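Local coordinates for protein citryl-spermidine/3,4-dihydroxybenzoyl-citryl-spermidine:spermidine ligase (Bacillus anthracis, PDB 3TO3) that catalyses the ATP-dependent condensation of spermidine with a citryl-spermidine intermediate, a step in making the siderophore petrobactin, at residues 9-12 and 13-17; 95-99 and 100-104; 261-265 and 266-270. One frame throughout, in Å; residues are numbered along the deposited sequence.

Contact 1 of 3, residues 9-12 and 13-17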
loop_
_atom_site.group_PDB
_atom_site.type_symbol
_atom_site.label_atom_id
_atom_site.label_comp_id
_atom_site.label_asym_id
_atom_site.label_seq_id
_atom_site.Cartn_x
_atom_site.Cartn_y
_atom_site.Cartn_z
ATOM N N THR B 9 22.506 -8.338 -1.347
ATOM C CA THR B 9 23.468 -8.520 -2.429
ATOM C C THR B 9 22.889 -9.235 -3.650
ATOM O O THR B 9 23.176 -8.851 -4.787
ATOM C CB THR B 9 24.700 -9.240 -1.909
ATOM O OG1 THR B 9 25.238 -8.459 -0.842
ATOM C CG2 THR B 9 25.760 -9.420 -3.007
ATOM N N LYS B 10 22.055 -10.247 -3.412
ATOM C CA LYS B 10 21.407 -11.001 -4.492
ATOM C C LYS B 10 20.494 -10.132 -5.325
ATOM O O LYS B 10 20.533 -10.169 -6.561
ATOM C CB LYS B 10 20.572 -12.165 -3.940
ATOM C CG LYS B 10 21.377 -13.352 -3.448
ATOM C CD LYS B 10 20.447 -14.493 -3.052
ATOM C CE LYS B 10 21.212 -15.690 -2.501
ATOM N NZ LYS B 10 22.008 -16.345 -3.573
ATOM N N ILE B 11 19.644 -9.376 -4.643
ATOM C CA ILE B 11 18.705 -8.508 -5.322
ATOM C C ILE B 11 19.441 -7.561 -6.245
ATOM O O ILE B 11 19.045 -7.374 -7.417
ATOM C CB ILE B 11 17.905 -7.640 -4.331
ATOM C CG1 ILE B 11 16.999 -8.517 -3.525
ATOM C CG2 ILE B 11 16.972 -6.736 -5.098
ATOM C CD1 ILE B 11 15.892 -9.007 -4.372
ATOM N N LEU B 12 20.500 -6.944 -5.719
ATOM C CA LEU B 12 21.256 -6.002 -6.532
ATOM C C LEU B 12 21.902 -6.672 -7.743
ATOM O O LEU B 12 21.791 -6.167 -8.854
ATOM C CB LEU B 12 22.310 -5.288 -5.707
ATOM C CG LEU B 12 21.741 -4.157 -4.878
ATOM C CD1 LEU B 12 22.886 -3.435 -4.165
ATOM C CD2 LEU B 12 21.006 -3.217 -5.800
ATOM N N LYS B 13 22.555 -7.814 -7.531
ATOM C CA LYS B 13 23.132 -8.559 -8.645
ATOM C C LYS B 13 22.058 -8.950 -9.667
ATOM O O LYS B 13 22.277 -8.890 -10.882
ATOM C CB LYS B 13 23.903 -9.790 -8.151
ATOM C CG LYS B 13 25.232 -9.451 -7.498
ATOM C CD LYS B 13 26.092 -10.699 -7.286
ATOM C CE LYS B 13 27.374 -10.380 -6.500
ATOM N NZ LYS B 13 28.002 -11.599 -5.875
ATOM N N ALA B 14 20.890 -9.347 -9.189
ATOM C CA ALA B 14 19.840 -9.728 -10.130
ATOM C C ALA B 14 19.409 -8.538 -10.977
ATOM O O ALA B 14 19.245 -8.664 -12.195
ATOM C CB ALA B 14 18.639 -10.321 -9.403
ATOM N N ILE B 15 19.211 -7.389 -10.329
ATOM C CA ILE B 15 18.764 -6.200 -11.049
ATOM C C ILE B 15 19.818 -5.763 -12.035
ATOM O O ILE B 15 19.485 -5.263 -13.110
ATOM C CB ILE B 15 18.475 -4.979 -10.148
ATOM C CG1 ILE B 15 17.344 -5.270 -9.200
ATOM C CG2 ILE B 15 18.006 -3.828 -11.001
ATOM C CD1 ILE B 15 16.176 -5.842 -9.928
ATOM N N GLU B 16 21.087 -5.956 -11.666
ATOM C CA GLU B 16 22.202 -5.464 -12.481
ATOM C C GLU B 16 22.544 -6.438 -13.587
ATOM O O GLU B 16 23.480 -6.206 -14.333
ATOM C CB GLU B 16 23.468 -5.268 -11.635
ATOM C CG GLU B 16 23.548 -4.001 -10.805
ATOM C CD GLU B 16 24.534 -4.146 -9.631
ATOM O OE1 GLU B 16 24.957 -5.286 -9.333
ATOM O OE2 GLU B 16 24.891 -3.130 -8.993
ATOM N N SER B 17 21.834 -7.560 -13.657
ATOM C CA SER B 17 22.255 -8.641 -14.542
ATOM C C SER B 17 21.522 -8.624 -15.873
ATOM O O SER B 17 20.711 -7.734 -16.140
ATOM C CB SER B 17 21.972 -9.978 -13.887
ATOM O OG SER B 17 20.606 -10.318 -14.074
#
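T9 and K13 stand one turn apart on helix 6-15, their side chains lying alongside each other and pointing the same way, with T9 CG2 4.0 Å from K13 CE. K13 holds CG beside its own backbone N (chi1 -74°) and then stays extended, which lays the aliphatic chain against the threonine methyl. Beneath this pair K13 N donates almost straight to T9 O, 3.0 Å at 170°, and the same i to i+4 bonding repeats through A14, I15 and E16. I11 and I15 meet more loosely, CG2 of I11 to CG1 of I15 being 4.4 Å.

The last turn is where polar groups gather. A14 O takes two donors from the same face of its plane, S17 N at 3.2 Å and S17 OG at 2.8 Å. S17 OG also bonds to D19 N, and S17 is the N-cap of helix 18-37, so one hydroxyl links the two helices. E16, extended beyond CG, runs back along the turn to leave OE1 3.3 Å from L12 O, acceptor against acceptor.

Further out, I11 packs on Y175, F179 and I134, while L12 and I15 rest on Y270 and I263 of the second subunit. The carboxylate of E16, close to a helix carbonyl, should gain some relief from K266 of that subunit, a long and weak ion pair.

Contact 2 of 3, residues 95-99 and 100-104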
loop_
_atom_site.group_PDB
_atom_site.type_symbol
_atom_site.label_atom_id
_atom_site.label_comp_id
_atom_site.label_asym_id
_atom_site.label_seq_id
_atom_site.Cartn_x
_atom_site.Cartn_y
_atom_site.Cartn_z
ATOM N N GLN B 95 15.923 3.571 -30.731
ATOM C CA GLN B 95 16.446 2.907 -29.553
ATOM C C GLN B 95 15.439 1.929 -28.950
ATOM O O GLN B 95 14.248 2.219 -28.845
ATOM C CB GLN B 95 16.886 3.934 -28.508
ATOM C CG GLN B 95 17.539 3.315 -27.271
ATOM C CD GLN B 95 17.951 4.350 -26.228
ATOM O OE1 GLN B 95 17.780 5.559 -26.429
ATOM N NE2 GLN B 95 18.492 3.876 -25.102
ATOM N N GLU B 96 15.928 0.778 -28.523
ATOM C CA GLU B 96 15.081 -0.173 -27.842
ATOM C C GLU B 96 14.537 0.516 -26.600
ATOM O O GLU B 96 15.286 1.181 -25.876
ATOM C CB GLU B 96 15.895 -1.390 -27.430
ATOM C CG GLU B 96 15.152 -2.348 -26.481
ATOM C CD GLU B 96 16.033 -3.504 -25.974
ATOM O OE1 GLU B 96 15.482 -4.290 -25.174
ATOM O OE2 GLU B 96 17.246 -3.623 -26.354
ATOM N N ILE B 97 13.247 0.348 -26.332
ATOM C CA ILE B 97 12.646 1.024 -25.189
ATOM C C ILE B 97 13.119 0.438 -23.852
ATOM O O ILE B 97 13.154 -0.771 -23.683
ATOM C CB ILE B 97 11.114 1.059 -25.275
ATOM C CG1 ILE B 97 10.552 1.806 -24.065
ATOM C CG2 ILE B 97 10.562 -0.312 -25.353
ATOM C CD1 ILE B 97 11.114 3.276 -23.929
ATOM N N GLN B 98 13.620 1.300 -22.971
ATOM C CA GLN B 98 14.044 0.912 -21.622
ATOM C C GLN B 98 13.055 1.124 -20.472
ATOM O O GLN B 98 13.243 0.603 -19.367
ATOM C CB GLN B 98 15.303 1.678 -21.273
ATOM C CG GLN B 98 16.165 1.952 -22.456
ATOM C CD GLN B 98 17.519 1.368 -22.262
ATOM O OE1 GLN B 98 18.498 2.101 -22.099
ATOM N NE2 GLN B 98 17.589 0.032 -22.228
ATOM N N SER B 99 11.994 1.865 -20.728
ATOM C CA SER B 99 11.115 2.260 -19.653
ATOM C C SER B 99 9.686 1.909 -19.999
ATOM O O SER B 99 9.072 2.577 -20.838
ATOM C CB SER B 99 11.212 3.780 -19.463
ATOM O OG SER B 99 10.263 4.203 -18.508
ATOM N N VAL B 100 9.129 0.930 -19.293
ATOM C CA VAL B 100 7.765 0.538 -19.543
ATOM C C VAL B 100 6.842 1.729 -19.213
ATOM O O VAL B 100 5.866 1.985 -19.917
ATOM C CB VAL B 100 7.387 -0.768 -18.784
ATOM C CG1 VAL B 100 7.200 -0.505 -17.314
ATOM C CG2 VAL B 100 6.129 -1.351 -19.342
ATOM N N ALA B 101 7.177 2.502 -18.182
ATOM C CA ALA B 101 6.364 3.666 -17.858
ATOM C C ALA B 101 6.314 4.667 -19.019
ATOM O O ALA B 101 5.241 5.201 -19.340
ATOM C CB ALA B 101 6.858 4.360 -16.559
ATOM N N GLN B 102 7.471 4.934 -19.628
ATOM C CA GLN B 102 7.543 5.877 -20.741
ATOM C C GLN B 102 6.752 5.380 -21.957
ATOM O O GLN B 102 5.997 6.155 -22.586
ATOM C CB GLN B 102 9.007 6.178 -21.137
ATOM C CG GLN B 102 9.165 7.390 -22.053
ATOM C CD GLN B 102 10.568 7.529 -22.638
ATOM O OE1 GLN B 102 11.503 6.818 -22.243
ATOM N NE2 GLN B 102 10.720 8.462 -23.591
ATOM N N PHE B 103 6.937 4.100 -22.293
ATOM C CA PHE B 103 6.181 3.512 -23.381
ATOM C C PHE B 103 4.688 3.770 -23.114
ATOM O O PHE B 103 3.997 4.350 -23.940
ATOM C CB PHE B 103 6.484 2.009 -23.549
ATOM C CG PHE B 103 5.548 1.313 -24.507
ATOM C CD1 PHE B 103 5.666 1.500 -25.875
ATOM C CD2 PHE B 103 4.512 0.509 -24.035
ATOM C CE1 PHE B 103 4.786 0.883 -26.766
ATOM C CE2 PHE B 103 3.626 -0.099 -24.917
ATOM C CZ PHE B 103 3.767 0.094 -26.290
ATOM N N LEU B 104 4.193 3.376 -21.946
ATOM C CA LEU B 104 2.761 3.541 -21.672
ATOM C C LEU B 104 2.334 5.016 -21.603
ATOM O O LEU B 104 1.267 5.387 -22.093
ATOM C CB LEU B 104 2.321 2.758 -20.429
ATOM C CG LEU B 104 2.232 1.238 -20.616
ATOM C CD1 LEU B 104 1.735 0.540 -19.360
ATOM C CD2 LEU B 104 1.304 0.894 -21.748
HETATM O O HOH W 1 11.009 -0.713 -17.106
#
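S99 is the N-cap of helix 100-110: OG accepts from Q102 N at 3.1 Å (160°), while S99 O takes F103 N at 3.0 Å, the first regular backbone bond of the helix and nearly straight. The capping bond depends on the side-chain torsion: OG sits trans to the serine N (chi1 174°), beside the carbonyl carbon, which brings it to Q102 N. V100 N has a weaker partner, a water 3.3 Å away that also makes a weak bond to Q98 O, 3.4 Å off.

Q102 directs NE2 to E106 OE2 one turn on, leaving OE1 near I97 CD1 at 3.9 Å. The isoleucine also reaches forward with CG1 to F103 CB, 4.1 Å, the two side chains crossing at about a right angle. F103 itself meets the ring of Y68 edge-to-face, and I97 lies on L28 of helix 18-37. Before the turn, E96 pairs its carboxylate with R24 and R25 of that same helix.

In this classic serine N-cap, the hydroxyl oxygen of S99 stands in for the missing backbone acceptor and would be expected to sit favourably at the positive end of the helix dipole.

Contact 3 of 3, residues 261-265 and 266-270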
loop_
_atom_site.group_PDB
_atom_site.type_symbol
_atom_site.label_atom_id
_atom_site.label_comp_id
_atom_site.label_asym_id
_atom_site.label_seq_id
_atom_site.Cartn_x
_atom_site.Cartn_y
_atom_site.Cartn_z
ATOM N N GLU B 261 -8.887 -4.632 17.336
ATOM C CA GLU B 261 -10.028 -4.568 18.251
ATOM C C GLU B 261 -10.607 -5.981 18.550
ATOM O O GLU B 261 -11.049 -6.258 19.646
ATOM C CB GLU B 261 -11.065 -3.552 17.757
ATOM C CG GLU B 261 -12.447 -4.114 17.493
ATOM C CD GLU B 261 -13.257 -3.289 16.483
ATOM O OE1 GLU B 261 -12.660 -2.436 15.771
ATOM O OE2 GLU B 261 -14.493 -3.509 16.409
ATOM N N ASP B 262 -10.549 -6.878 17.582
ATOM C CA ASP B 262 -10.939 -8.273 17.785
ATOM C C ASP B 262 -9.940 -8.983 18.698
ATOM O O ASP B 262 -10.311 -9.809 19.500
ATOM C CB ASP B 262 -11.002 -9.023 16.436
ATOM C CG ASP B 262 -11.751 -8.248 15.366
ATOM O OD1 ASP B 262 -12.862 -8.677 14.983
ATOM O OD2 ASP B 262 -11.232 -7.198 14.914
ATOM N N ILE B 263 -8.657 -8.696 18.553
ATOM C CA ILE B 263 -7.691 -9.289 19.464
ATOM C C ILE B 263 -7.933 -8.802 20.891
ATOM O O ILE B 263 -7.894 -9.570 21.831
ATOM C CB ILE B 263 -6.261 -9.019 18.988
ATOM C CG1 ILE B 263 -5.988 -9.837 17.725
ATOM C CG2 ILE B 263 -5.243 -9.352 20.076
ATOM C CD1 ILE B 263 -4.773 -9.373 16.901
ATOM N N GLN B 264 -8.207 -7.514 21.041
ATOM C CA GLN B 264 -8.488 -6.920 22.343
ATOM C C GLN B 264 -9.672 -7.583 23.082
ATOM O O GLN B 264 -9.617 -7.822 24.285
ATOM C CB GLN B 264 -8.747 -5.407 22.174
ATOM C CG GLN B 264 -9.658 -4.771 23.247
ATOM C CD GLN B 264 -8.965 -4.698 24.549
ATOM O OE1 GLN B 264 -7.733 -4.753 24.583
ATOM N NE2 GLN B 264 -9.727 -4.584 25.648
ATOM N N ASP B 265 -10.756 -7.823 22.363
ATOM C CA ASP B 265 -11.963 -8.373 22.944
ATOM C C ASP B 265 -12.074 -9.905 22.820
ATOM O O ASP B 265 -13.111 -10.480 23.133
ATOM C CB ASP B 265 -13.225 -7.626 22.470
ATOM C CG ASP B 265 -13.602 -7.939 21.033
ATOM O OD1 ASP B 265 -14.453 -7.211 20.480
ATOM O OD2 ASP B 265 -13.062 -8.906 20.454
ATOM N N LYS B 266 -11.017 -10.548 22.337
ATOM C CA LYS B 266 -10.979 -12.004 22.230
ATOM C C LYS B 266 -11.947 -12.582 21.220
ATOM O O LYS B 266 -12.281 -13.753 21.281
ATOM C CB LYS B 266 -11.252 -12.632 23.606
ATOM C CG LYS B 266 -10.545 -11.925 24.757
ATOM C CD LYS B 266 -9.528 -12.819 25.441
ATOM C CE LYS B 266 -8.103 -12.615 24.925
ATOM N NZ LYS B 266 -7.438 -11.385 25.518
ATOM N N GLY B 267 -12.345 -11.767 20.250
ATOM C CA GLY B 267 -12.973 -12.265 19.040
ATOM C C GLY B 267 -12.009 -13.184 18.296
ATOM O O GLY B 267 -12.427 -14.109 17.587
ATOM N N ILE B 268 -10.714 -12.896 18.454
ATOM C CA ILE B 268 -9.631 -13.633 17.824
ATOM C C ILE B 268 -8.540 -13.899 18.860
ATOM O O ILE B 268 -8.145 -13.015 19.628
ATOM C CB ILE B 268 -9.011 -12.821 16.693
ATOM C CG1 ILE B 268 -9.824 -12.953 15.432
ATOM C CG2 ILE B 268 -7.663 -13.340 16.355
ATOM C CD1 ILE B 268 -9.278 -12.003 14.383
ATOM N N ILE B 269 -8.053 -15.125 18.915
ATOM C CA ILE B 269 -7.034 -15.438 19.907
ATOM C C ILE B 269 -5.929 -16.227 19.225
ATOM O O ILE B 269 -6.190 -17.221 18.535
ATOM C CB ILE B 269 -7.583 -16.296 21.061
ATOM C CG1 ILE B 269 -8.767 -15.617 21.747
ATOM C CG2 ILE B 269 -6.486 -16.603 22.062
ATOM C CD1 ILE B 269 -9.509 -16.504 22.758
ATOM N N TYR B 270 -4.699 -15.774 19.426
ATOM C CA TYR B 270 -3.547 -16.417 18.849
ATOM C C TYR B 270 -3.232 -17.692 19.633
ATOM O O TYR B 270 -3.099 -17.659 20.845
ATOM C CB TYR B 270 -2.353 -15.452 18.863
ATOM C CG TYR B 270 -1.031 -16.140 18.594
ATOM C CD1 TYR B 270 -0.617 -16.428 17.309
ATOM C CD2 TYR B 270 -0.201 -16.516 19.641
ATOM C CE1 TYR B 270 0.604 -17.103 17.071
ATOM C CE2 TYR B 270 1.006 -17.174 19.415
ATOM C CZ TYR B 270 1.405 -17.459 18.132
ATOM O OH TYR B 270 2.604 -18.127 17.928
HETATM O O HOH W 2 -6.902 -12.138 21.834
HETATM O O HOH W 3 -7.774 -8.247 25.806
#
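I263 and I268 supply the apolar part of this turn, their side chains crossing at a slant with CG1 of I263 4.1 Å from CG2 of I268. A second touch brings CD1 of I268 to 4.0 Å from D262 CB. D262 itself is held beyond the turn, by a hydrogen bond between its OD1 and Y355 OH.

After helix 260-264 the backbone of D265 leaves helical geometry, and K266, with a positive phi (67°), turns the chain toward strand 268-273. This is an outer strand of a three-stranded antiparallel sheet, beside 192-197, within the IucA/IucC family region. Y241 OH bonds to K266 O, attaching the turn to the far strand, 241-246.

Among the hydrogen bonds, G267 N reaches D265 OD2 at 3.0 Å, an Asx turn made possible because D265 places CG between its backbone N and carbonyl carbon (chi1 74°). I268 N donates to D262 O at 3.3 Å from well above the carbonyl plane, and K266 N makes a weak bond to I263 O.

One water bridges helix and strand, giving hydrogens to I263 O at 2.8 Å and to I268 O at 2.7 Å. Y270 sets its ring edge-to-face with H8 of the second subunit.

Overall arrangement
The three contacts follow in series along the chain; none encloses another and none crosses, since each is one short continuous segment. Contact 1 is the last turn of helix 6-15 and its junction with helix 18-37. Contact 2 joins the end of the antiparallel sheet that includes strand 94-96 to helix 100-110, its centre about 21 Å from that of contact 1. Both lean on helix 115-138. Contact 3 lies far off in the same chain, its centre about 42 Å from that of contact 1 and about 49 Å from that of contact 2. Across the homodimer interface, though, the relation changes: contact 1 of one subunit packs against contact 3 of the other, and S99 of contact 2 touches E261 there.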